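Local structure of abietadiene synthase, chloroplastic (Abies grandis, 3S9V) at residues S205-Q210 against P232-A237; Y299-W304 against Y335-D340. The protein belongs to the terpene synthase family of plant enzymes, a mostly helical chloroplast protein with an N-terminal helical domain and a metal-binding domain. All blocks are in the same frame, centred on the assembly; numbering follows the deposited sequence.

Contact 1: residues S205-Q210 against P232-A237; sequences SLEGLQ and PASTAA
Glu-207 and Ser-234 bring the two backbones together, their CA atoms 5.0 Å apart, where a short 3-10 turn at 206-208 lies against the first turns of helix 232-242. The one direct hydrogen bond between the segments runs from Leu-206 N to Ser-234 OG, at 3.0 Å and bent to 146°. The serine torsion (chi1 -160°) sets OG anti to its own backbone N and turns it outward from the helix to the loop. There the hydroxyl also bonds Leu-203 O, so it accepts from one loop amide and gives its proton to a carbonyl of the same loop. Glu-207 passes along the helix flank. Its chain is bent at chi2 (-91°), which brings the carboxylate alongside the first turn of the helix. Glu-207 OE1 comes within 3.4 Å of Ser-234 CA. Glu-207 OE2 lies 3.8 Å from Ala-233 CB. The charge is met from outside the pair: OE2 forms a salt bridge with Lys-450 and a hydrogen bond with Tyr-57. Further along the helix, the methyl of Ala-237 fits against Glu-207, CB to CA 3.7 Å, and also touches the amide of Gln-210. That amide is held by an almost straight bond from Gln-210 NE2 to Glu-207 O (2.8 Å), with the acceptor oxygen in the amide plane of Gln-210. The small alanines and serine thus let the turn approach closely, while the buried Glu-207 carboxylate, beside a lysine, a tyrosine hydroxyl and the opening turn of a helix, is probably stabilised in its ionised form.

Contact 2: residues Y299-W304 against Y335-D340; sequences YVYSHW and YNVSSD
A water molecule joins Trp-304 to Ser-338, accepting from Ser-338 N at 2.8 Å and from Trp-304 NE1 at 3.0 Å; it lies in the indole plane at the ring edge. Over one face of the same indole sits Val-337, whose CG1 is 3.7 Å from the centroid of the five-membered ring and only 14° off its normal, a CH-pi contact. Val-337 CG1 also reaches the edge of the Tyr-301 ring, 3.9 Å from Tyr-301 CE1, and so is shared by two aromatic side chains. With CG anti to the backbone N (chi1 -178°), Tyr-301 reaches across to the loop. Tyr-335 CD1 rests over its ring face, 3.5 Å from Tyr-301 CG, the two ring planes inclined at 40°. At the far end, Tyr-301 OH makes a weak 3.4 Å hydrogen bond to Asn-336 O, whereas Tyr-335 OH turns to Asp-298. Leu-330 touches Trp-304, Tyr-335 and Val-337. Tyr-301 and Trp-304, first and last in a type I turn, thus pack on a loop with an inverse gamma turn centred on Asn-336, joining the end of helix 290-301 to the loop after helix 320-332 in the helical N-terminal domain of a terpene synthase.

How the contacts relate
Contacts 1 and 2 follow one another along the chain, the first closing before the second opens. Their centres are about 32 Å apart and their nearest atoms about 17 Å, so they do not touch. Contact 1 is buried, its centre about 35 Å from the centre of the elongated chain; contact 2 is at the surface, its centre about 17 Å from that of the chain. Two helices in the intervening sequence neighbour them: Thr-235 packs on helix 245-258, and Tyr-299 and Val-300 pack on helix 269-282. Contact 1 also lies beside helices 56-62 and 151-164, earlier in the chain, whereas contact 2 adjoins helix 320-332.

Contact 1: residues S205-Q210 against P232-A237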
ATOM      1  N   SER A 205      -2.253  29.640  -4.804  1.00 23.62           N
ATOM      2  CA  SER A 205      -1.906  30.470  -5.951  1.00 24.77           C
ATOM      3  C   SER A 205      -2.402  31.913  -5.870  1.00 23.28           C
ATOM      4  O   SER A 205      -2.961  32.450  -6.828  1.00 24.32           O
ATOM      5  CB  SER A 205      -2.392  29.807  -7.249  1.00 22.41           C
ATOM      6  OG  SER A 205      -3.455  28.909  -7.015  1.00 29.23           O
ATOM      7  N   LEU A 206      -2.169  32.541  -4.721  1.00 20.27           N
ATOM      8  CA  LEU A 206      -2.569  33.925  -4.501  1.00 18.68           C
ATOM      9  C   LEU A 206      -1.854  34.901  -5.433  1.00 20.38           C
ATOM     10  O   LEU A 206      -2.347  36.002  -5.671  1.00 19.54           O
ATOM     11  CB  LEU A 206      -2.308  34.324  -3.048  1.00 22.34           C
ATOM     12  CG  LEU A 206      -3.300  33.773  -2.024  1.00 21.79           C
ATOM     13  CD1 LEU A 206      -2.764  33.956  -0.617  1.00 17.25           C
ATOM     14  CD2 LEU A 206      -4.624  34.494  -2.194  1.00 19.90           C
ATOM     15  N   GLU A 207      -0.696  34.508  -5.960  1.00 20.01           N
ATOM     16  CA  GLU A 207       0.039  35.384  -6.859  1.00 17.23           C
ATOM     17  C   GLU A 207      -0.789  35.665  -8.119  1.00 16.75           C
ATOM     18  O   GLU A 207      -0.529  36.629  -8.845  1.00 19.42           O
ATOM     19  CB  GLU A 207       1.405  34.781  -7.226  1.00 15.68           C
ATOM     20  CG  GLU A 207       1.354  33.562  -8.134  1.00 15.80           C
ATOM     21  CD  GLU A 207       1.298  32.247  -7.378  1.00 20.93           C
ATOM     22  OE1 GLU A 207       0.816  32.237  -6.222  1.00 17.32           O
ATOM     23  OE2 GLU A 207       1.724  31.217  -7.953  1.00 19.27           O
ATOM     24  N   GLY A 208      -1.800  34.839  -8.358  1.00 19.72           N
ATOM     25  CA  GLY A 208      -2.651  35.036  -9.521  1.00 22.75           C
ATOM     26  C   GLY A 208      -4.031  35.584  -9.187  1.00 27.47           C
ATOM     27  O   GLY A 208      -4.905  35.638 -10.051  1.00 27.14           O
ATOM     28  N   LEU A 209      -4.230  35.997  -7.937  1.00 27.81           N
ATOM     29  CA  LEU A 209      -5.518  36.536  -7.499  1.00 25.73           C
ATOM     30  C   LEU A 209      -5.343  37.902  -6.835  1.00 25.61           C
ATOM     31  O   LEU A 209      -6.259  38.415  -6.195  1.00 24.95           O
ATOM     32  CB  LEU A 209      -6.159  35.574  -6.499  1.00 24.21           C
ATOM     33  CG  LEU A 209      -6.293  34.130  -6.966  1.00 23.09           C
ATOM     34  CD1 LEU A 209      -6.541  33.246  -5.765  1.00 31.51           C
ATOM     35  CD2 LEU A 209      -7.421  34.009  -7.989  1.00 23.46           C
ATOM     36  N   GLN A 210      -4.160  38.479  -6.996  1.00 25.58           N
ATOM     37  CA  GLN A 210      -3.819  39.771  -6.410  1.00 29.95           C
ATOM     38  C   GLN A 210      -4.744  40.942  -6.731  1.00 33.05           C
ATOM     39  O   GLN A 210      -4.730  41.944  -6.023  1.00 38.06           O
ATOM     40  CB  GLN A 210      -2.409  40.170  -6.828  1.00 29.64           C
ATOM     41  CG  GLN A 210      -1.341  39.176  -6.470  1.00 28.26           C
ATOM     42  CD  GLN A 210       0.022  39.668  -6.872  1.00 26.33           C
ATOM     43  OE1 GLN A 210       0.509  40.662  -6.341  1.00 28.56           O
ATOM     44  NE2 GLN A 210       0.645  38.981  -7.822  1.00 27.00           N
ATOM     45  N   PRO A 232       5.800  29.216  -1.962  1.00 19.38           N
ATOM     46  CA  PRO A 232       6.735  30.347  -1.898  1.00 14.55           C
ATOM     47  C   PRO A 232       6.313  31.547  -2.754  1.00 15.53           C
ATOM     48  O   PRO A 232       6.413  32.693  -2.317  1.00 17.19           O
ATOM     49  CB  PRO A 232       8.040  29.733  -2.388  1.00 16.66           C
ATOM     50  CG  PRO A 232       7.925  28.323  -1.923  1.00 20.15           C
ATOM     51  CD  PRO A 232       6.518  27.985  -2.325  1.00 17.69           C
ATOM     52  N   ALA A 233       5.864  31.288  -3.979  1.00 17.54           N
ATOM     53  CA  ALA A 233       5.441  32.372  -4.858  1.00 21.52           C
ATOM     54  C   ALA A 233       4.212  33.060  -4.264  1.00 20.95           C
ATOM     55  O   ALA A 233       4.090  34.284  -4.293  1.00 20.46           O
ATOM     56  CB  ALA A 233       5.121  31.834  -6.253  1.00 20.98           C
ATOM     57  N   SER A 234       3.309  32.263  -3.711  1.00 19.74           N
ATOM     58  CA  SER A 234       2.094  32.799  -3.117  1.00 23.08           C
ATOM     59  C   SER A 234       2.445  33.666  -1.913  1.00 20.45           C
ATOM     60  O   SER A 234       1.885  34.741  -1.715  1.00 18.19           O
ATOM     61  CB  SER A 234       1.177  31.649  -2.694  1.00 21.90           C
ATOM     62  OG  SER A 234      -0.160  32.092  -2.547  1.00 24.46           O
ATOM     63  N   THR A 235       3.386  33.190  -1.109  1.00 21.69           N
ATOM     64  CA  THR A 235       3.822  33.916   0.073  1.00 17.70           C
ATOM     65  C   THR A 235       4.575  35.184  -0.311  1.00 21.15           C
ATOM     66  O   THR A 235       4.451  36.211   0.354  1.00 17.94           O
ATOM     67  CB  THR A 235       4.737  33.044   0.931  1.00 18.07           C
ATOM     68  OG1 THR A 235       4.026  31.867   1.326  1.00 12.88           O
ATOM     69  CG2 THR A 235       5.192  33.809   2.174  1.00 13.51           C
ATOM     70  N   ALA A 236       5.357  35.102  -1.386  1.00 21.16           N
ATOM     71  CA  ALA A 236       6.125  36.246  -1.869  1.00 20.04           C
ATOM     72  C   ALA A 236       5.172  37.351  -2.309  1.00 20.12           C
ATOM     73  O   ALA A 236       5.369  38.524  -1.992  1.00 22.95           O
ATOM     74  CB  ALA A 236       7.021  35.826  -3.034  1.00 11.90           C
ATOM     75  N   ALA A 237       4.133  36.968  -3.041  1.00 21.94           N
ATOM     76  CA  ALA A 237       3.140  37.922  -3.512  1.00 20.64           C
ATOM     77  C   ALA A 237       2.460  38.580  -2.319  1.00 19.90           C
ATOM     78  O   ALA A 237       2.329  39.799  -2.276  1.00 20.46           O
ATOM     79  CB  ALA A 237       2.110  37.219  -4.373  1.00 20.86           C
TER

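Contact 2: residues Y299-W304 against Y335-D340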
ATOM      1  N   TYR A 299       8.471  10.289  13.931  1.00 22.30           N
ATOM      2  CA  TYR A 299       8.435  11.688  13.547  1.00 22.53           C
ATOM      3  C   TYR A 299       7.047  12.057  13.045  1.00 23.68           C
ATOM      4  O   TYR A 299       6.448  13.025  13.516  1.00 21.34           O
ATOM      5  CB  TYR A 299       9.466  11.955  12.451  1.00 22.35           C
ATOM      6  CG  TYR A 299       9.483  13.388  11.961  1.00 32.65           C
ATOM      7  CD1 TYR A 299      10.323  14.339  12.545  1.00 23.59           C
ATOM      8  CD2 TYR A 299       8.650  13.796  10.912  1.00 32.31           C
ATOM      9  CE1 TYR A 299      10.335  15.665  12.090  1.00 24.30           C
ATOM     10  CE2 TYR A 299       8.651  15.111  10.455  1.00 25.23           C
ATOM     11  CZ  TYR A 299       9.496  16.040  11.045  1.00 27.86           C
ATOM     12  OH  TYR A 299       9.512  17.334  10.571  1.00 26.28           O
ATOM     13  N   VAL A 300       6.533  11.282  12.091  1.00 21.76           N
ATOM     14  CA  VAL A 300       5.211  11.561  11.547  1.00 18.78           C
ATOM     15  C   VAL A 300       4.132  11.521  12.618  1.00 19.92           C
ATOM     16  O   VAL A 300       3.245  12.376  12.643  1.00 20.70           O
ATOM     17  CB  VAL A 300       4.840  10.568  10.432  1.00 19.76           C
ATOM     18  CG1 VAL A 300       3.403  10.831   9.947  1.00 10.77           C
ATOM     19  CG2 VAL A 300       5.829  10.711   9.273  1.00 15.90           C
ATOM     20  N   TYR A 301       4.205  10.533  13.503  1.00 21.88           N
ATOM     21  CA  TYR A 301       3.215  10.404  14.563  1.00 21.83           C
ATOM     22  C   TYR A 301       3.259  11.588  15.537  1.00 22.79           C
ATOM     23  O   TYR A 301       2.216  12.020  16.021  1.00 23.33           O
ATOM     24  CB  TYR A 301       3.410   9.090  15.333  1.00 26.58           C
ATOM     25  CG  TYR A 301       2.371   8.864  16.425  1.00 28.74           C
ATOM     26  CD1 TYR A 301       1.027   8.669  16.104  1.00 23.28           C
ATOM     27  CD2 TYR A 301       2.731   8.885  17.779  1.00 29.81           C
ATOM     28  CE1 TYR A 301       0.061   8.503  17.102  1.00 31.89           C
ATOM     29  CE2 TYR A 301       1.770   8.720  18.785  1.00 31.52           C
ATOM     30  CZ  TYR A 301       0.439   8.531  18.438  1.00 33.93           C
ATOM     31  OH  TYR A 301      -0.512   8.379  19.418  1.00 36.95           O
ATOM     32  N   SER A 302       4.456  12.104  15.824  1.00 20.32           N
ATOM     33  CA  SER A 302       4.592  13.241  16.733  1.00 22.08           C
ATOM     34  C   SER A 302       3.946  14.465  16.110  1.00 22.81           C
ATOM     35  O   SER A 302       3.815  15.499  16.758  1.00 26.96           O
ATOM     36  CB  SER A 302       6.063  13.554  17.021  1.00 21.93           C
ATOM     37  OG  SER A 302       6.690  14.170  15.908  1.00 29.30           O
ATOM     38  N   HIS A 303       3.561  14.353  14.843  1.00 19.84           N
ATOM     39  CA  HIS A 303       2.908  15.461  14.153  1.00 23.11           C
ATOM     40  C   HIS A 303       1.494  15.075  13.748  1.00 23.55           C
ATOM     41  O   HIS A 303       0.838  15.803  13.010  1.00 24.08           O
ATOM     42  CB  HIS A 303       3.704  15.872  12.914  1.00 20.30           C
ATOM     43  CG  HIS A 303       4.977  16.586  13.233  1.00 21.25           C
ATOM     44  ND1 HIS A 303       5.000  17.836  13.813  1.00 23.42           N
ATOM     45  CD2 HIS A 303       6.271  16.211  13.095  1.00 19.14           C
ATOM     46  CE1 HIS A 303       6.253  18.199  14.020  1.00 23.33           C
ATOM     47  NE2 HIS A 303       7.044  17.230  13.594  1.00 26.02           N
ATOM     48  N   TRP A 304       1.034  13.923  14.232  1.00 20.84           N
ATOM     49  CA  TRP A 304      -0.309  13.452  13.918  1.00 23.12           C
ATOM     50  C   TRP A 304      -1.364  14.380  14.515  1.00 23.99           C
ATOM     51  O   TRP A 304      -1.222  14.873  15.629  1.00 25.75           O
ATOM     52  CB  TRP A 304      -0.521  12.027  14.446  1.00 22.99           C
ATOM     53  CG  TRP A 304      -1.769  11.361  13.898  1.00 23.38           C
ATOM     54  CD1 TRP A 304      -2.911  11.074  14.582  1.00 19.32           C
ATOM     55  CD2 TRP A 304      -1.986  10.918  12.548  1.00 17.08           C
ATOM     56  NE1 TRP A 304      -3.828  10.479  13.743  1.00 22.31           N
ATOM     57  CE2 TRP A 304      -3.285  10.373  12.491  1.00 18.93           C
ATOM     58  CE3 TRP A 304      -1.206  10.932  11.378  1.00 22.04           C
ATOM     59  CZ2 TRP A 304      -3.827   9.842  11.309  1.00 25.64           C
ATOM     60  CZ3 TRP A 304      -1.745  10.405  10.201  1.00 18.08           C
ATOM     61  CH2 TRP A 304      -3.047   9.868  10.180  1.00 16.47           C
ATOM     62  N   TYR A 335       0.817   2.282  16.084  1.00 20.16           N
ATOM     63  CA  TYR A 335       0.561   3.606  16.623  1.00 22.72           C
ATOM     64  C   TYR A 335      -0.928   3.780  16.912  1.00 26.72           C
ATOM     65  O   TYR A 335      -1.769   3.160  16.263  1.00 28.49           O
ATOM     66  CB  TYR A 335       1.046   4.669  15.637  1.00 25.36           C
ATOM     67  CG  TYR A 335       2.550   4.708  15.503  1.00 17.66           C
ATOM     68  CD1 TYR A 335       3.333   5.461  16.382  1.00 17.98           C
ATOM     69  CD2 TYR A 335       3.196   3.958  14.525  1.00 11.83           C
ATOM     70  CE1 TYR A 335       4.731   5.462  16.283  1.00 20.31           C
ATOM     71  CE2 TYR A 335       4.588   3.949  14.418  1.00 13.78           C
ATOM     72  CZ  TYR A 335       5.350   4.702  15.296  1.00 22.76           C
ATOM     73  OH  TYR A 335       6.726   4.696  15.172  1.00 26.63           O
ATOM     74  N   ASN A 336      -1.248   4.611  17.900  1.00 27.51           N
ATOM     75  CA  ASN A 336      -2.638   4.838  18.267  1.00 30.36           C
ATOM     76  C   ASN A 336      -3.253   5.948  17.448  1.00 30.24           C
ATOM     77  O   ASN A 336      -3.296   7.102  17.872  1.00 31.88           O
ATOM     78  CB  ASN A 336      -2.773   5.165  19.756  1.00 30.29           C
ATOM     79  CG  ASN A 336      -4.217   5.448  20.159  1.00 39.00           C
ATOM     80  OD1 ASN A 336      -5.154   4.989  19.506  1.00 42.61           O
ATOM     81  ND2 ASN A 336      -4.400   6.196  21.243  1.00 39.03           N
ATOM     82  N   VAL A 337      -3.724   5.577  16.265  1.00 30.10           N
ATOM     83  CA  VAL A 337      -4.358   6.507  15.355  1.00 30.17           C
ATOM     84  C   VAL A 337      -5.794   6.052  15.143  1.00 29.14           C
ATOM     85  O   VAL A 337      -6.087   4.864  15.201  1.00 28.33           O
ATOM     86  CB  VAL A 337      -3.617   6.553  14.006  1.00 26.50           C
ATOM     87  CG1 VAL A 337      -2.252   7.205  14.194  1.00 26.95           C
ATOM     88  CG2 VAL A 337      -3.468   5.149  13.447  1.00 24.72           C
ATOM     89  N   SER A 338      -6.686   7.003  14.905  1.00 28.99           N
ATOM     90  CA  SER A 338      -8.092   6.687  14.710  1.00 28.39           C
ATOM     91  C   SER A 338      -8.535   6.919  13.281  1.00 23.28           C
ATOM     92  O   SER A 338      -8.002   7.784  12.591  1.00 21.83           O
ATOM     93  CB  SER A 338      -8.957   7.548  15.639  1.00 33.22           C
ATOM     94  OG  SER A 338     -10.324   7.483  15.262  1.00 35.30           O
ATOM     95  N   SER A 339      -9.522   6.149  12.841  1.00 23.94           N
ATOM     96  CA  SER A 339     -10.046   6.312  11.493  1.00 26.26           C
ATOM     97  C   SER A 339     -10.933   7.560  11.456  1.00 25.94           C
ATOM     98  O   SER A 339     -11.405   7.955  10.393  1.00 25.76           O
ATOM     99  CB  SER A 339     -10.851   5.079  11.070  1.00 15.78           C
ATOM    100  OG  SER A 339     -11.910   4.848  11.982  1.00 26.16           O
ATOM    101  N   ASP A 340     -11.159   8.179  12.615  1.00 22.98           N
ATOM    102  CA  ASP A 340     -11.972   9.398  12.660  1.00 24.80           C
ATOM    103  C   ASP A 340     -11.347  10.501  11.811  1.00 25.40           C
ATOM    104  O   ASP A 340     -12.033  11.449  11.421  1.00 27.98           O
ATOM    105  CB  ASP A 340     -12.121   9.934  14.090  1.00 32.73           C
ATOM    106  CG  ASP A 340     -12.940   9.026  14.978  1.00 38.92           C
ATOM    107  OD1 ASP A 340     -13.892   8.392  14.475  1.00 43.01           O
ATOM    108  OD2 ASP A 340     -12.639   8.964  16.188  1.00 44.54           O
TER
HETATM  109  O   HOH W   1      -6.441   9.821  15.161  1.00 27.00           O